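Local structure of anti-sigma-I factor RsgI2 (Clostridium thermocellum, 4B9P) at residues 46-58 with 70-84. The protein probably acts as an anti-sigma factor that holds SigI2 inactive until its extracellular family 3 carbohydrate-binding module, the part described here, senses cellulose. Numbering follows the deposited sequence. Where two conformers were deposited one is given.
Sequences YYYTKDQVINEIY and ITGTVVQMSNPKPNA. With CA (calcium ion), chain B; ZN (zinc ion), chain D.
Tyr58 lays one face of its ring on the backbone of Gly72. The CA of Gly72 stands 3.7 Å from the centroid of the Tyr58 ring, 22° off the ring normal, in a CH-pi contact. Tyr58 chi1 is 171°, with CG anti to the backbone N, which carries the ring across this glycine. The phenol OH then meets CG2 of Ile70 and hydrogen-bonds to Ser109. Val74 uses both branches. Val74 CG1 touches Tyr48 OH at 3.2 Å; its CG2 faces the Ile57-Tyr58 peptide. The CB of Tyr48 points away from 70-84, but chi1 of 68° sets CG between the backbone N and the carbonyl carbon, and the ring then brings OH to Val74 and Glu56. Tyr48 OH donates to OE2 of Glu56 (2.7 Å), approaching from above the carboxylate plane. Tyr131 OH is a second partner of OE2. This is a beta sandwich, as in other family 3 modules: strand 56-63 is an edge of one sheet and strand 70-81 an edge of the other. The connection 49-55 holds calcium through Thr49 and Asp51, with Asp132, Ser135, Asp136 and water 2 completing the site. Thr49 binds with O and OG1, while its CG2 rests on the Asn83-Ala84 peptide, 3.5 Å from Asn83 C. Asp51 grips the ion with both carboxylate oxygens. Nearby, in the conformer given, Met77 SD sits at the edge of the Tyr47 ring, 4.0 Å from CD1, a Met-aromatic contact.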
# COMPACT_ATOMS: atom_id res chain seq x y z
N TYR A 46 -2.71 -1.00 2.89
CA TYR A 46 -1.80 -0.32 3.81
C TYR A 46 -2.70 0.50 4.74
O TYR A 46 -3.35 1.45 4.29
CB TYR A 46 -0.86 0.62 3.02
CG TYR A 46 0.13 1.35 3.91
CD1 TYR A 46 -0.19 2.57 4.53
CD2 TYR A 46 1.43 0.84 4.12
CE1 TYR A 46 0.71 3.21 5.38
CE2 TYR A 46 2.35 1.50 4.95
CZ TYR A 46 1.99 2.69 5.55
OH TYR A 46 2.92 3.26 6.34
N TYR A 47 -2.72 0.14 6.02
CA TYR A 47 -3.63 0.75 7.00
C TYR A 47 -2.96 1.89 7.76
O TYR A 47 -1.79 1.79 8.13
CB TYR A 47 -4.04 -0.29 8.03
CG TYR A 47 -4.89 -1.39 7.51
CD1 TYR A 47 -6.27 -1.22 7.36
CD2 TYR A 47 -4.32 -2.61 7.13
CE1 TYR A 47 -7.07 -2.27 6.91
CE2 TYR A 47 -5.10 -3.64 6.67
CZ TYR A 47 -6.46 -3.47 6.54
OH TYR A 47 -7.20 -4.55 6.07
N TYR A 48 -3.72 2.96 8.00
CA TYR A 48 -3.12 4.13 8.64
C TYR A 48 -4.25 4.95 9.26
O TYR A 48 -5.44 4.67 9.08
CB TYR A 48 -2.32 4.94 7.61
CG TYR A 48 -3.14 5.64 6.53
CD1 TYR A 48 -3.63 4.93 5.41
CD2 TYR A 48 -3.39 7.00 6.60
CE1 TYR A 48 -4.37 5.54 4.44
CE2 TYR A 48 -4.12 7.64 5.59
CZ TYR A 48 -4.59 6.89 4.51
OH TYR A 48 -5.32 7.51 3.53
N THR A 49 -3.85 5.99 10.00
CA THR A 49 -4.81 7.01 10.47
C THR A 49 -4.57 8.30 9.69
O THR A 49 -3.46 8.82 9.66
CB THR A 49 -4.65 7.25 11.97
OG1 THR A 49 -3.25 7.40 12.27
CG2 THR A 49 -5.27 6.08 12.77
N LYS A 50 -5.63 8.78 9.03
CA LYS A 50 -5.52 9.98 8.17
C LYS A 50 -5.27 11.26 8.95
O LYS A 50 -4.90 12.28 8.36
CB LYS A 50 -6.75 10.12 7.28
CG LYS A 50 -8.02 10.47 8.11
CD LYS A 50 -9.25 10.58 7.25
CE LYS A 50 -10.48 11.05 8.03
NZ LYS A 50 -10.86 10.10 9.09
N ASP A 51 -5.47 11.22 10.27
CA ASP A 51 -5.24 12.38 11.11
C ASP A 51 -6.11 13.52 10.59
O ASP A 51 -7.31 13.31 10.41
CB ASP A 51 -3.74 12.67 11.20
CG ASP A 51 -2.91 11.40 11.51
OD1 ASP A 51 -3.35 10.54 12.32
OD2 ASP A 51 -1.82 11.28 10.94
N GLN A 52 -5.58 14.73 10.39
CA GLN A 52 -6.40 15.82 9.85
C GLN A 52 -6.11 16.12 8.38
O GLN A 52 -6.51 17.16 7.87
CB GLN A 52 -6.22 17.07 10.72
CG GLN A 52 -6.78 16.86 12.13
CD GLN A 52 -6.64 18.09 12.96
OE1 GLN A 52 -5.53 18.40 13.47
NE2 GLN A 52 -7.72 18.84 13.07
N VAL A 53 -5.45 15.21 7.68
CA VAL A 53 -5.09 15.46 6.30
C VAL A 53 -6.32 15.36 5.41
O VAL A 53 -7.17 14.49 5.61
CB VAL A 53 -3.98 14.45 5.86
CG1 VAL A 53 -3.66 14.63 4.39
CG2 VAL A 53 -2.74 14.68 6.73
N ILE A 54 -6.43 16.28 4.45
CA ILE A 54 -7.55 16.33 3.50
C ILE A 54 -7.02 16.25 2.06
O ILE A 54 -5.80 16.31 1.83
CB ILE A 54 -8.40 17.60 3.73
CG1 ILE A 54 -7.58 18.87 3.48
CG2 ILE A 54 -9.06 17.53 5.10
CD1 ILE A 54 -8.43 20.15 3.45
N ASN A 55 -7.92 16.16 1.08
CA ASN A 55 -7.56 16.03 -0.35
C ASN A 55 -6.68 14.82 -0.59
O ASN A 55 -5.80 14.86 -1.46
CB ASN A 55 -6.83 17.26 -0.90
CG ASN A 55 -7.51 18.56 -0.60
OD1 ASN A 55 -8.74 18.70 -0.69
ND2 ASN A 55 -6.71 19.58 -0.33
N GLU A 56 -6.88 13.74 0.15
CA GLU A 56 -5.94 12.62 0.03
C GLU A 56 -6.09 11.93 -1.32
O GLU A 56 -7.19 11.52 -1.68
CB GLU A 56 -6.19 11.63 1.13
CG GLU A 56 -5.93 12.13 2.52
CD GLU A 56 -6.13 10.98 3.49
OE1 GLU A 56 -7.30 10.74 3.90
OE2 GLU A 56 -5.17 10.22 3.77
N ILE A 57 -4.98 11.75 -2.03
CA ILE A 57 -4.96 11.05 -3.31
C ILE A 57 -3.84 10.02 -3.27
O ILE A 57 -2.90 10.10 -2.47
CB ILE A 57 -4.76 12.04 -4.50
CG1 ILE A 57 -3.39 12.73 -4.41
CG2 ILE A 57 -5.94 13.03 -4.59
CD1 ILE A 57 -2.99 13.40 -5.72
N TYR A 58 -3.95 9.06 -4.17
CA TYR A 58 -2.96 8.04 -4.37
C TYR A 58 -2.30 8.26 -5.72
O TYR A 58 -2.99 8.51 -6.73
CB TYR A 58 -3.67 6.64 -4.42
CG TYR A 58 -2.72 5.55 -4.85
CD1 TYR A 58 -1.92 4.92 -3.92
CD2 TYR A 58 -2.56 5.22 -6.21
CE1 TYR A 58 -0.99 3.94 -4.30
CE2 TYR A 58 -1.66 4.26 -6.60
CZ TYR A 58 -0.85 3.65 -5.65
OH TYR A 58 0.09 2.74 -6.05
N ILE A 70 -1.47 -0.46 -12.44
CA ILE A 70 -1.71 -0.37 -11.01
C ILE A 70 -2.90 0.53 -10.74
O ILE A 70 -3.03 1.57 -11.41
CB ILE A 70 -0.44 0.24 -10.29
CG1 ILE A 70 0.83 -0.56 -10.62
CG2 ILE A 70 -0.72 0.27 -8.80
CD1 ILE A 70 0.75 -2.07 -10.32
N THR A 71 -3.72 0.16 -9.77
CA THR A 71 -4.78 1.03 -9.28
C THR A 71 -4.52 1.32 -7.79
O THR A 71 -3.95 0.49 -7.09
CB THR A 71 -6.18 0.40 -9.45
OG1 THR A 71 -6.33 -0.71 -8.57
CG2 THR A 71 -6.37 -0.11 -10.86
N GLY A 72 -4.94 2.48 -7.31
CA GLY A 72 -4.88 2.74 -5.89
C GLY A 72 -6.03 3.61 -5.50
O GLY A 72 -6.37 4.55 -6.23
N THR A 73 -6.59 3.35 -4.33
CA THR A 73 -7.72 4.09 -3.83
C THR A 73 -7.47 4.36 -2.36
O THR A 73 -6.94 3.51 -1.65
CB THR A 73 -9.01 3.24 -3.96
OG1 THR A 73 -9.07 2.61 -5.26
CG2 THR A 73 -10.28 4.09 -3.69
N VAL A 74 -7.87 5.55 -1.89
CA VAL A 74 -7.86 5.84 -0.48
C VAL A 74 -9.24 5.54 0.06
O VAL A 74 -10.22 6.11 -0.43
CB VAL A 74 -7.45 7.30 -0.26
CG1 VAL A 74 -7.58 7.69 1.21
CG2 VAL A 74 -6.04 7.58 -0.86
N VAL A 75 -9.32 4.71 1.10
CA VAL A 75 -10.61 4.30 1.64
C VAL A 75 -10.69 4.69 3.11
O VAL A 75 -9.79 4.40 3.87
CB VAL A 75 -10.75 2.77 1.51
CG1 VAL A 75 -12.11 2.31 2.05
CG2 VAL A 75 -10.55 2.33 0.04
N GLN A 76 -11.79 5.32 3.46
CA GLN A 76 -12.10 5.57 4.85
C GLN A 76 -12.78 4.33 5.45
O GLN A 76 -13.65 3.71 4.81
CB GLN A 76 -13.00 6.81 4.97
CG GLN A 76 -12.28 8.12 4.64
CD GLN A 76 -12.14 8.38 3.13
OE1 GLN A 76 -13.13 8.36 2.40
NE2 GLN A 76 -10.92 8.65 2.68
N MET A 77 -12.36 3.93 6.64
CA MET A 77 -12.92 2.74 7.28
C MET A 77 -14.20 3.05 8.01
O MET A 77 -14.24 3.91 8.89
CB MET A 77 -11.91 2.15 8.26
CG MET A 77 -10.77 1.48 7.53
SD MET A 77 -9.37 1.06 8.59
CE MET A 77 -10.13 -0.25 9.62
N SER A 78 -15.26 2.33 7.65
CA SER A 78 -16.51 2.45 8.38
C SER A 78 -16.36 2.00 9.84
O SER A 78 -17.03 2.53 10.73
CB SER A 78 -17.59 1.63 7.68
OG SER A 78 -17.81 2.07 6.33
N ASN A 79 -15.45 1.06 10.09
CA ASN A 79 -15.28 0.50 11.42
C ASN A 79 -13.82 0.64 11.85
O ASN A 79 -13.04 -0.31 11.86
CB ASN A 79 -15.69 -0.98 11.39
CG ASN A 79 -17.10 -1.17 10.95
OD1 ASN A 79 -18.03 -0.72 11.61
ND2 ASN A 79 -17.28 -1.80 9.79
N PRO A 80 -13.43 1.86 12.25
CA PRO A 80 -12.03 2.11 12.56
C PRO A 80 -11.53 1.30 13.74
O PRO A 80 -12.30 0.93 14.63
CB PRO A 80 -11.99 3.60 12.88
CG PRO A 80 -13.21 4.18 12.28
CD PRO A 80 -14.26 3.09 12.32
N LYS A 81 -10.22 1.00 13.74
CA LYS A 81 -9.54 0.32 14.83
C LYS A 81 -8.44 1.27 15.32
O LYS A 81 -8.10 2.25 14.63
CB LYS A 81 -8.86 -0.99 14.34
CG LYS A 81 -9.76 -2.09 13.76
CD LYS A 81 -10.76 -2.70 14.75
CE LYS A 81 -10.15 -3.20 16.09
NZ LYS A 81 -9.21 -4.36 15.99
N PRO A 82 -7.84 0.98 16.48
CA PRO A 82 -6.65 1.75 16.90
C PRO A 82 -5.58 1.70 15.80
O PRO A 82 -5.24 0.60 15.33
CB PRO A 82 -6.22 1.02 18.19
CG PRO A 82 -7.52 0.49 18.75
CD PRO A 82 -8.24 -0.00 17.51
N ASN A 83 -5.10 2.87 15.38
CA ASN A 83 -4.03 3.00 14.38
C ASN A 83 -4.49 2.67 12.97
O ASN A 83 -3.67 2.56 12.04
CB ASN A 83 -2.78 2.20 14.76
CG ASN A 83 -2.27 2.61 16.10
OD1 ASN A 83 -1.77 3.69 16.25
ND2 ASN A 83 -2.39 1.76 17.09
N ALA A 84 -5.81 2.57 12.79
CA ALA A 84 -6.31 2.29 11.44
C ALA A 84 -7.72 2.85 11.25
O ALA A 84 -8.70 2.23 11.68
CB ALA A 84 -6.30 0.78 11.14
CA CA B . -1.60 8.86 11.26
ZN ZN D . -8.72 -5.93 14.95
O HOH W 1 -8.71 8.51 4.38
O HOH W 2 -0.64 9.12 8.99